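Mlr3007 protein (Mesorhizobium loti, PDB 3QQM) probably catalyses the pyridoxal-phosphate-dependent transamination of leucine, isoleucine and valine with 2-oxoglutarate, as a class-IV aminotransferase. Local coordinates at residues Thr21-Arg32 with Val208-Ile216; Arg102-Asn112 with Leu124-Tyr132. All coordinates share one frame; numbering follows the deposited sequence.

Interaction 1 (Thr21-Arg32 with Val208-Ile216); sequences TMRWQPGTSFLR and VGNSLRGLI
R23 reaches L212 and R32 reaches S211, each through a side chain bent at the third torsion. In R23, CG lies opposite the backbone N (chi1 -169°), and the bend turns the guanidinium back onto the turn after strand 205-210. There two of its nitrogens share one acceptor. NE meets L212 O at 2.8 Å, nearly in line with the carbonyl bond, and NH2 meets the same oxygen at 3.0 Å from above the carbonyl plane. The oxygen sits in the guanidinium plane, so the group is gripped side-on. L31 CD2 lies over one guanidinium face. R32 uses the same edge differently, one nitrogen to each of two atoms. Its NE gives a fairly straight bond to S211 OG (3.0 Å), and its NH2 takes an in-plane lone pair of S211 O at 2.7 Å. R32 NH1 forms a salt bridge with E183. The apolar part is small: L212 CD1 rests 3.7 Å from R23 CB, and L212 CD2 faces T21 CG2. An alanine in place of R23 takes both guanidinium donors from L212 O, and the turn would probably be held less firmly to strand 17-25. Two waters fill in the polar contacts. One links T21 O to L212 N. The other joins R23 N and L31 O to S211 OG, which also hydrogen-bonds to H36. Within the turn, N210 OD1 accepts from R213 N at 2.7 Å, an Asx motif. The backbone N of S211 donates to a phosphate oxygen of the LLP residue at position 118. The turn between strands 205-210 and 214-220 is thus part of the cofactor phosphate site of this class-IV aminotransferase, braced by two arginines from the 21-32 segment.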
loop_
_atom_site.group_PDB
_atom_site.type_symbol
_atom_site.label_atom_id
_atom_site.label_comp_id
_atom_site.label_asym_id
_atom_site.label_seq_id
_atom_site.Cartn_x
_atom_site.Cartn_y
_atom_site.Cartn_z
ATOM N N THR A 21 -4.965 -5.739 -1.784
ATOM C CA THR A 21 -4.518 -5.885 -3.145
ATOM C C THR A 21 -3.290 -6.771 -3.098
ATOM O O THR A 21 -2.251 -6.396 -2.535
ATOM C CB THR A 21 -4.215 -4.522 -3.776
ATOM O OG1 THR A 21 -5.392 -3.720 -3.718
ATOM C CG2 THR A 21 -3.766 -4.672 -5.230
HETATM N N MSE A 22 -3.406 -7.924 -3.746
HETATM C CA MSE A 22 -2.377 -8.931 -3.719
HETATM C C MSE A 22 -1.971 -9.460 -5.096
HETATM O O MSE A 22 -2.713 -9.322 -6.085
HETATM C CB MSE A 22 -2.921 -10.127 -2.924
HETATM C CG MSE A 22 -3.537 -9.761 -1.566
HETATM SE SE MSE A 22 -4.342 -11.264 -0.644
HETATM C CE MSE A 22 -5.750 -11.721 -1.901
ATOM N N ARG A 23 -0.811 -10.118 -5.128
ATOM C CA ARG A 23 -0.331 -10.748 -6.335
ATOM C C ARG A 23 -0.471 -12.238 -6.170
ATOM O O ARG A 23 0.137 -12.831 -5.271
ATOM C CB ARG A 23 1.137 -10.455 -6.579
ATOM C CG ARG A 23 1.594 -10.879 -7.973
ATOM C CD ARG A 23 3.110 -11.048 -8.098
ATOM N NE ARG A 23 3.867 -9.894 -7.633
ATOM C CZ ARG A 23 5.202 -9.838 -7.575
ATOM N NH1 ARG A 23 5.948 -10.871 -7.991
ATOM N NH2 ARG A 23 5.794 -8.743 -7.095
ATOM N N TRP A 24 -1.297 -12.846 -6.998
ATOM C CA TRP A 24 -1.451 -14.299 -6.994
ATOM C C TRP A 24 -0.430 -14.865 -7.961
ATOM O O TRP A 24 -0.241 -14.324 -9.038
ATOM C CB TRP A 24 -2.824 -14.701 -7.470
ATOM C CG TRP A 24 -3.086 -16.177 -7.451
ATOM C CD1 TRP A 24 -3.625 -16.891 -6.427
ATOM C CD2 TRP A 24 -2.884 -17.100 -8.516
ATOM N NE1 TRP A 24 -3.792 -18.189 -6.794
ATOM C CE2 TRP A 24 -3.335 -18.355 -8.065
ATOM C CE3 TRP A 24 -2.393 -16.989 -9.810
ATOM C CZ2 TRP A 24 -3.285 -19.503 -8.857
ATOM C CZ3 TRP A 24 -2.350 -18.135 -10.603
ATOM C CH2 TRP A 24 -2.802 -19.368 -10.122
ATOM N N GLN A 25 0.209 -15.960 -7.582
ATOM C CA GLN A 25 1.198 -16.588 -8.431
ATOM C C GLN A 25 0.885 -18.066 -8.545
ATOM O O GLN A 25 0.451 -18.675 -7.569
ATOM C CB GLN A 25 2.615 -16.376 -7.874
ATOM C CG GLN A 25 3.078 -14.937 -7.972
ATOM C CD GLN A 25 4.486 -14.706 -7.430
ATOM O OE1 GLN A 25 4.813 -15.102 -6.311
ATOM N NE2 GLN A 25 5.310 -14.025 -8.217
ATOM N N PRO A 26 1.084 -18.639 -9.745
ATOM C CA PRO A 26 0.857 -20.055 -9.974
ATOM C C PRO A 26 1.591 -20.924 -8.959
ATOM O O PRO A 26 2.775 -20.703 -8.695
ATOM C CB PRO A 26 1.446 -20.300 -11.385
ATOM C CG PRO A 26 1.467 -19.014 -12.056
ATOM C CD PRO A 26 1.480 -17.933 -10.971
ATOM N N GLY A 27 0.877 -21.880 -8.374
ATOM C CA GLY A 27 1.466 -22.807 -7.404
ATOM C C GLY A 27 1.541 -22.314 -5.974
ATOM O O GLY A 27 1.047 -22.984 -5.059
ATOM N N THR A 28 2.137 -21.140 -5.782
ATOM C CA THR A 28 2.308 -20.559 -4.448
ATOM C C THR A 28 1.173 -19.620 -3.999
ATOM O O THR A 28 1.234 -19.051 -2.899
ATOM C CB THR A 28 3.640 -19.795 -4.378
ATOM O OG1 THR A 28 3.669 -18.799 -5.406
ATOM C CG2 THR A 28 4.818 -20.774 -4.577
ATOM N N SER A 29 0.158 -19.447 -4.848
ATOM C CA SER A 29 -1.000 -18.615 -4.538
ATOM C C SER A 29 -0.621 -17.140 -4.204
ATOM O O SER A 29 0.347 -16.610 -4.733
ATOM C CB SER A 29 -1.787 -19.281 -3.400
ATOM O OG SER A 29 -3.004 -18.610 -3.130
ATOM N N PHE A 30 -1.348 -16.504 -3.302
ATOM C CA PHE A 30 -1.103 -15.082 -3.011
ATOM C C PHE A 30 0.192 -14.815 -2.289
ATOM O O PHE A 30 0.473 -15.406 -1.274
ATOM C CB PHE A 30 -2.254 -14.470 -2.204
ATOM C CG PHE A 30 -3.588 -14.656 -2.830
ATOM C CD1 PHE A 30 -3.974 -13.884 -3.888
ATOM C CD2 PHE A 30 -4.445 -15.652 -2.381
ATOM C CE1 PHE A 30 -5.200 -14.072 -4.476
ATOM C CE2 PHE A 30 -5.674 -15.849 -2.964
ATOM C CZ PHE A 30 -6.060 -15.038 -4.003
ATOM N N LEU A 31 0.973 -13.897 -2.821
ATOM C CA LEU A 31 2.221 -13.540 -2.193
ATOM C C LEU A 31 1.872 -12.835 -0.857
ATOM O O LEU A 31 0.956 -12.019 -0.805
ATOM C CB LEU A 31 3.023 -12.636 -3.128
ATOM C CG LEU A 31 4.527 -12.480 -2.957
ATOM C CD1 LEU A 31 5.241 -13.844 -2.975
ATOM C CD2 LEU A 31 5.107 -11.556 -4.072
ATOM N N ARG A 32 2.542 -13.246 0.226
ATOM C CA ARG A 32 2.326 -12.655 1.548
ATOM C C ARG A 32 0.861 -12.778 2.000
ATOM O O ARG A 32 0.346 -11.928 2.716
ATOM C CB ARG A 32 2.793 -11.179 1.560
ATOM C CG ARG A 32 4.295 -11.020 1.527
ATOM C CD ARG A 32 4.711 -9.548 1.399
ATOM N NE ARG A 32 4.563 -9.087 0.027
ATOM C CZ ARG A 32 5.496 -9.260 -0.904
ATOM N NH1 ARG A 32 6.662 -9.842 -0.595
ATOM N NH2 ARG A 32 5.277 -8.832 -2.140
ATOM N N VAL A 208 10.113 2.706 -3.552
ATOM C CA VAL A 208 8.745 2.774 -3.045
ATOM C C VAL A 208 8.279 1.360 -3.287
ATOM O O VAL A 208 8.804 0.684 -4.168
ATOM C CB VAL A 208 7.841 3.823 -3.716
ATOM C CG1 VAL A 208 8.251 5.243 -3.258
ATOM C CG2 VAL A 208 7.837 3.683 -5.243
ATOM N N GLY A 209 7.361 0.861 -2.488
ATOM C CA GLY A 209 6.894 -0.502 -2.725
ATOM C C GLY A 209 5.591 -0.867 -2.089
ATOM O O GLY A 209 5.061 -0.118 -1.249
ATOM N N ASN A 210 5.035 -1.984 -2.557
ATOM C CA ASN A 210 3.816 -2.541 -2.021
ATOM C C ASN A 210 3.849 -4.048 -2.207
ATOM O O ASN A 210 4.763 -4.584 -2.833
ATOM C CB ASN A 210 2.555 -1.905 -2.610
ATOM C CG ASN A 210 2.459 -2.031 -4.118
ATOM O OD1 ASN A 210 2.901 -3.003 -4.720
ATOM N ND2 ASN A 210 1.814 -1.066 -4.721
ATOM N N SER A 211 2.879 -4.733 -1.614
ATOM C CA SER A 211 2.849 -6.187 -1.688
ATOM C C SER A 211 2.682 -6.679 -3.128
ATOM O O SER A 211 3.245 -7.680 -3.510
ATOM C CB SER A 211 1.726 -6.759 -0.824
ATOM O OG SER A 211 1.858 -8.164 -0.749
ATOM N N LEU A 212 1.890 -5.962 -3.902
ATOM C CA LEU A 212 1.638 -6.333 -5.262
ATOM C C LEU A 212 2.897 -6.305 -6.124
ATOM O O LEU A 212 3.177 -7.265 -6.825
ATOM C CB LEU A 212 0.589 -5.414 -5.884
ATOM C CG LEU A 212 0.322 -5.654 -7.365
ATOM C CD1 LEU A 212 -0.147 -7.119 -7.607
ATOM C CD2 LEU A 212 -0.672 -4.598 -7.958
ATOM N N ARG A 213 3.667 -5.228 -6.035
ATOM C CA ARG A 213 4.836 -5.069 -6.921
ATOM C C ARG A 213 6.205 -5.296 -6.346
ATOM O O ARG A 213 7.149 -5.371 -7.106
ATOM C CB ARG A 213 4.831 -3.661 -7.537
ATOM C CG ARG A 213 3.640 -3.396 -8.384
ATOM C CD ARG A 213 3.793 -2.172 -9.268
ATOM N NE ARG A 213 2.598 -1.982 -10.109
ATOM C CZ ARG A 213 2.411 -2.579 -11.280
ATOM N NH1 ARG A 213 3.324 -3.398 -11.781
ATOM N NH2 ARG A 213 1.292 -2.379 -11.944
ATOM N N GLY A 214 6.330 -5.426 -5.040
ATOM C CA GLY A 214 7.654 -5.549 -4.438
ATOM C C GLY A 214 8.301 -4.157 -4.450
ATOM O O GLY A 214 7.587 -3.148 -4.609
ATOM N N LEU A 215 9.631 -4.081 -4.249
ATOM C CA LEU A 215 10.336 -2.789 -4.282
ATOM C C LEU A 215 10.505 -2.271 -5.697
ATOM O O LEU A 215 10.809 -3.021 -6.641
ATOM C CB LEU A 215 11.709 -2.874 -3.621
ATOM C CG LEU A 215 11.707 -3.026 -2.107
ATOM C CD1 LEU A 215 13.087 -3.353 -1.611
ATOM C CD2 LEU A 215 11.150 -1.745 -1.439
ATOM N N ILE A 216 10.298 -0.972 -5.832
ATOM C CA ILE A 216 10.408 -0.290 -7.082
ATOM C C ILE A 216 11.469 0.800 -6.936
ATOM O O ILE A 216 11.327 1.706 -6.113
ATOM C CB ILE A 216 9.090 0.358 -7.465
ATOM C CG1 ILE A 216 7.949 -0.679 -7.466
ATOM C CG2 ILE A 216 9.208 1.038 -8.839
ATOM C CD1 ILE A 216 6.574 -0.055 -7.537
HETATM O O HOH W 1 -0.401 -4.166 -2.884
HETATM O O HOH W 2 0.985 -9.959 -2.844
#

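Interaction 2 (Arg102-Asn112 with Leu124-Tyr132); sequences RLARTRLDSQN and LYTHARSEY. With EDO (1,2-ethanediol), chain S; EDO (1,2-ethanediol), chain T.
Y132, L124 and T106 bury the most surface here, with E131 close behind. The Y132 ring lies against the end of strand 99-103. R102 CB packs over its face, 3.8 Å from the ring centroid, a CH-pi contact. The R102 guanidinium bends back so that Y132 CE1 lies over one of its faces, the two planes 44° apart. At the ring edge, Y132 OH donates to L103 O at 2.7 Å, from above the carbonyl plane. T106 is the polar centre. H127 ND1, with the hydroxyl in its ring plane, donates to T106 OG1 at 2.8 Å. T106 OG1 is also modelled unusually close to E131 OE2 (2.4 Å), so the exact geometry there is doubtful. T106 OG1 stands opposite its own carbonyl carbon (chi1 -59°), which places it between H127 ND1 and E131 OE2 while CG2 turns to L124. The E131 carboxylate grips two successive backbone N-H groups. OE1 takes R105 N at 3.0 Å in a nearly straight bond (172°), and OE2 takes T106 N at 3.0 Å, both on syn lone pairs. In the conformer given, the R105 guanidinium lies over OE1 beyond salt-bridge range, and its position is uncertain. L124 supplies the apolar end. Its CD1 meets L108 CD2 at 4.0 Å, and its CD2 lies near T106 CG2 and R107 O. A104 CB packs on A128 CB at 3.7 Å, where the backbones come nearest. In the fold, helix 123-130 lies alongside the segment leaving strand 99-103. Strand 139-143 lies next to that strand: A104 touches V140, while L108 and A128 both touch L142. L108 also packs on C150 of strand 149-152, an edge strand of this sheet.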
loop_
_atom_site.group_PDB
_atom_site.type_symbol
_atom_site.label_atom_id
_atom_site.label_comp_id
_atom_site.label_asym_id
_atom_site.label_seq_id
_atom_site.Cartn_x
_atom_site.Cartn_y
_atom_site.Cartn_z
ATOM N N ARG A 102 7.359 12.763 -6.722
ATOM C CA ARG A 102 7.174 14.185 -6.455
ATOM C C ARG A 102 6.430 14.310 -5.109
ATOM O O ARG A 102 5.727 13.371 -4.679
ATOM C CB ARG A 102 6.351 14.879 -7.541
ATOM C CG ARG A 102 6.863 14.714 -8.953
ATOM C CD ARG A 102 8.122 15.439 -9.196
ATOM N NE ARG A 102 7.883 16.883 -9.250
ATOM C CZ ARG A 102 7.665 17.578 -10.371
ATOM N NH1 ARG A 102 7.650 16.982 -11.568
ATOM N NH2 ARG A 102 7.457 18.877 -10.289
ATOM N N LEU A 103 6.562 15.472 -4.473
ATOM C CA LEU A 103 5.915 15.743 -3.198
ATOM C C LEU A 103 4.600 16.472 -3.379
ATOM O O LEU A 103 4.534 17.532 -4.027
ATOM C CB LEU A 103 6.812 16.611 -2.326
ATOM C CG LEU A 103 6.292 17.033 -0.948
ATOM C CD1 LEU A 103 6.133 15.836 -0.025
ATOM C CD2 LEU A 103 7.252 18.062 -0.346
ATOM N N ALA A 104 3.550 15.908 -2.810
ATOM C CA ALA A 104 2.255 16.536 -2.869
ATOM C C ALA A 104 2.186 17.617 -1.819
ATOM O O ALA A 104 2.875 17.538 -0.809
ATOM C CB ALA A 104 1.135 15.513 -2.584
ATOM N N ARG A 105 1.366 18.628 -2.074
ATOM C CA ARG A 105 1.136 19.697 -1.097
ATOM C C ARG A 105 0.097 19.158 -0.128
ATOM O O ARG A 105 -0.001 19.601 0.995
ATOM C CB ARG A 105 0.640 21.018 -1.726
ATOM C CG ARG A 105 -0.781 20.981 -2.252
ATOM C CD ARG A 105 -1.301 22.374 -2.610
ATOM N NE ARG A 105 -0.577 23.014 -3.704
ATOM C CZ ARG A 105 -0.889 22.862 -4.991
ATOM N NH1 ARG A 105 -1.892 22.056 -5.349
ATOM N NH2 ARG A 105 -0.177 23.493 -5.926
ATOM N N THR A 106 -0.659 18.162 -0.585
ATOM C CA THR A 106 -1.669 17.491 0.226
ATOM C C THR A 106 -0.965 16.863 1.419
ATOM O O THR A 106 -0.090 16.046 1.235
ATOM C CB THR A 106 -2.313 16.313 -0.548
ATOM O OG1 THR A 106 -2.922 16.803 -1.739
ATOM C CG2 THR A 106 -3.352 15.578 0.310
ATOM N N ARG A 107 -1.356 17.250 2.623
ATOM C CA ARG A 107 -0.751 16.705 3.847
ATOM C C ARG A 107 -1.665 15.743 4.621
ATOM O O ARG A 107 -2.867 15.871 4.607
ATOM C CB ARG A 107 -0.309 17.843 4.756
ATOM C CG ARG A 107 0.765 18.710 4.126
ATOM C CD ARG A 107 1.980 17.863 3.742
ATOM N NE ARG A 107 2.965 18.598 2.949
ATOM C CZ ARG A 107 3.977 19.263 3.476
ATOM N NH1 ARG A 107 4.138 19.284 4.798
ATOM N NH2 ARG A 107 4.823 19.910 2.688
ATOM N N LEU A 108 -1.042 14.775 5.280
ATOM C CA LEU A 108 -1.723 13.808 6.098
ATOM C C LEU A 108 -1.666 14.317 7.540
ATOM O O LEU A 108 -0.760 15.083 7.930
ATOM C CB LEU A 108 -1.048 12.427 6.030
ATOM C CG LEU A 108 -1.082 11.686 4.678
ATOM C CD1 LEU A 108 -0.260 10.427 4.719
ATOM C CD2 LEU A 108 -2.478 11.383 4.310
ATOM N N ASP A 109 -2.655 13.896 8.322
ATOM C CA ASP A 109 -2.760 14.237 9.718
ATOM C C ASP A 109 -2.321 13.015 10.540
ATOM O O ASP A 109 -2.995 11.979 10.546
ATOM C CB ASP A 109 -4.203 14.636 10.037
ATOM C CG ASP A 109 -4.422 14.924 11.522
ATOM O OD1 ASP A 109 -3.483 14.690 12.317
ATOM O OD2 ASP A 109 -5.550 15.336 11.896
ATOM N N SER A 110 -1.226 13.152 11.274
ATOM C CA SER A 110 -0.687 12.031 12.051
ATOM C C SER A 110 -1.650 11.467 13.082
ATOM O O SER A 110 -1.452 10.350 13.535
ATOM C CB SER A 110 0.615 12.421 12.755
ATOM O OG SER A 110 0.369 13.299 13.830
ATOM N N GLN A 111 -2.668 12.244 13.471
ATOM C CA GLN A 111 -3.648 11.807 14.459
ATOM C C GLN A 111 -4.837 11.046 13.832
ATOM O O GLN A 111 -5.700 10.520 14.547
ATOM C CB GLN A 111 -4.146 13.014 15.280
ATOM C CG GLN A 111 -3.000 13.779 15.989
ATOM C CD GLN A 111 -2.120 12.840 16.847
ATOM O OE1 GLN A 111 -2.625 12.069 17.685
ATOM N NE2 GLN A 111 -0.801 12.883 16.612
ATOM N N ASN A 112 -4.887 10.991 12.509
ATOM C CA ASN A 112 -5.966 10.291 11.814
ATOM C C ASN A 112 -5.707 8.771 11.943
ATOM O O ASN A 112 -4.855 8.238 11.276
ATOM C CB ASN A 112 -6.025 10.761 10.368
ATOM C CG ASN A 112 -7.100 10.082 9.583
ATOM O OD1 ASN A 112 -7.718 9.115 10.051
ATOM N ND2 ASN A 112 -7.335 10.567 8.372
ATOM N N LEU A 124 -7.739 11.813 0.494
ATOM C CA LEU A 124 -6.423 12.461 0.590
ATOM C C LEU A 124 -5.449 11.976 -0.483
ATOM O O LEU A 124 -4.752 12.782 -1.109
ATOM C CB LEU A 124 -5.834 12.231 1.974
ATOM C CG LEU A 124 -6.529 12.959 3.122
ATOM C CD1 LEU A 124 -6.337 12.242 4.518
ATOM C CD2 LEU A 124 -6.076 14.420 3.155
ATOM N N TYR A 125 -5.425 10.666 -0.701
ATOM C CA TYR A 125 -4.523 10.064 -1.681
ATOM C C TYR A 125 -4.961 10.354 -3.106
ATOM O O TYR A 125 -4.127 10.611 -3.964
ATOM C CB TYR A 125 -4.401 8.564 -1.464
ATOM C CG TYR A 125 -4.027 8.159 -0.055
ATOM C CD1 TYR A 125 -2.760 8.412 0.450
ATOM C CD2 TYR A 125 -4.924 7.451 0.745
ATOM C CE1 TYR A 125 -2.404 8.023 1.725
ATOM C CE2 TYR A 125 -4.572 7.036 2.022
ATOM C CZ TYR A 125 -3.313 7.333 2.513
ATOM O OH TYR A 125 -2.955 6.902 3.766
ATOM N N THR A 126 -6.259 10.264 -3.369
ATOM C CA THR A 126 -6.781 10.604 -4.682
ATOM C C THR A 126 -6.472 12.076 -4.986
ATOM O O THR A 126 -6.127 12.413 -6.106
ATOM C CB THR A 126 -8.307 10.372 -4.775
ATOM O OG1 THR A 126 -8.594 8.973 -4.669
ATOM C CG2 THR A 126 -8.894 10.903 -6.101
ATOM N N HIS A 127 -6.581 12.946 -3.989
ATOM C CA HIS A 127 -6.297 14.364 -4.208
ATOM C C HIS A 127 -4.791 14.581 -4.500
ATOM O O HIS A 127 -4.438 15.344 -5.405
ATOM C CB HIS A 127 -6.759 15.225 -3.020
ATOM C CG HIS A 127 -6.583 16.686 -3.246
ATOM N ND1 HIS A 127 -5.450 17.367 -2.848
ATOM C CD2 HIS A 127 -7.366 17.593 -3.881
ATOM C CE1 HIS A 127 -5.549 18.633 -3.215
ATOM N NE2 HIS A 127 -6.705 18.799 -3.839
ATOM N N ALA A 128 -3.932 13.875 -3.761
ATOM C CA ALA A 128 -2.488 13.982 -3.939
ATOM C C ALA A 128 -2.129 13.526 -5.329
ATOM O O ALA A 128 -1.391 14.198 -6.030
ATOM C CB ALA A 128 -1.720 13.161 -2.879
ATOM N N ARG A 129 -2.689 12.393 -5.736
ATOM C CA ARG A 129 -2.447 11.839 -7.065
ATOM C C ARG A 129 -2.892 12.816 -8.177
ATOM O O ARG A 129 -2.205 12.968 -9.184
ATOM C CB ARG A 129 -3.183 10.512 -7.187
ATOM C CG ARG A 129 -3.050 9.720 -8.522
ATOM C CD ARG A 129 -1.608 9.339 -8.879
ATOM N NE ARG A 129 -0.903 10.386 -9.596
ATOM C CZ ARG A 129 0.275 10.224 -10.204
ATOM N NH1 ARG A 129 0.920 9.067 -10.152
ATOM N NH2 ARG A 129 0.817 11.238 -10.867
ATOM N N SER A 130 -3.992 13.528 -7.961
ATOM C CA SER A 130 -4.485 14.454 -8.969
ATOM C C SER A 130 -3.602 15.716 -9.134
ATOM O O SER A 130 -3.758 16.450 -10.086
ATOM C CB SER A 130 -5.926 14.873 -8.652
ATOM O OG SER A 130 -5.944 15.804 -7.583
ATOM N N GLU A 131 -2.680 15.953 -8.212
ATOM C CA GLU A 131 -1.804 17.106 -8.304
ATOM C C GLU A 131 -0.782 17.016 -9.433
ATOM O O GLU A 131 -0.280 18.042 -9.868
ATOM C CB GLU A 131 -1.010 17.298 -7.012
ATOM C CG GLU A 131 -1.856 17.539 -5.789
ATOM C CD GLU A 131 -1.021 17.862 -4.558
ATOM O OE1 GLU A 131 0.051 18.486 -4.719
ATOM O OE2 GLU A 131 -1.452 17.521 -3.433
ATOM N N TYR A 132 -0.455 15.794 -9.861
ATOM C CA TYR A 132 0.538 15.576 -10.889
ATOM C C TYR A 132 0.093 14.617 -11.983
ATOM O O TYR A 132 -0.618 13.651 -11.717
ATOM C CB TYR A 132 1.793 14.982 -10.258
ATOM C CG TYR A 132 2.475 15.872 -9.259
ATOM C CD1 TYR A 132 3.220 16.937 -9.675
ATOM C CD2 TYR A 132 2.421 15.606 -7.899
ATOM C CE1 TYR A 132 3.853 17.757 -8.782
ATOM C CE2 TYR A 132 3.059 16.428 -6.999
ATOM C CZ TYR A 132 3.778 17.499 -7.458
ATOM O OH TYR A 132 4.427 18.329 -6.589
HETATM C C1 EDO S . -5.363 6.293 -6.296
HETATM O O1 EDO S . -4.027 6.794 -6.193
HETATM C C2 EDO S . -6.336 7.195 -5.541
HETATM O O2 EDO S . -7.381 6.426 -4.892
HETATM C C1 EDO T . -1.019 5.133 -8.996
HETATM O O1 EDO T . -1.874 5.854 -9.886
HETATM C C2 EDO T . 0.418 5.627 -9.155
HETATM O O2 EDO T . 0.706 6.692 -8.252
#

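In the fold
From the N terminus, the chain first runs through strands 17-25 and 29-30, which supply one half of interaction 1. Its partner, 208-216, comes only 176 residues later, near the C terminus. Interaction 1 therefore closes a long loop and ties the four-stranded antiparallel sheet to the six-stranded mixed one. Interaction 2 falls wholly within that loop. It closes a short one, with 11 residues between N112 and L124, and position 118 lies in the connection. The two loops nest and do not cross. Strands 99-103 and 214-220 are neighbours in the mixed sheet, yet the contact centres lie about 25 Å apart.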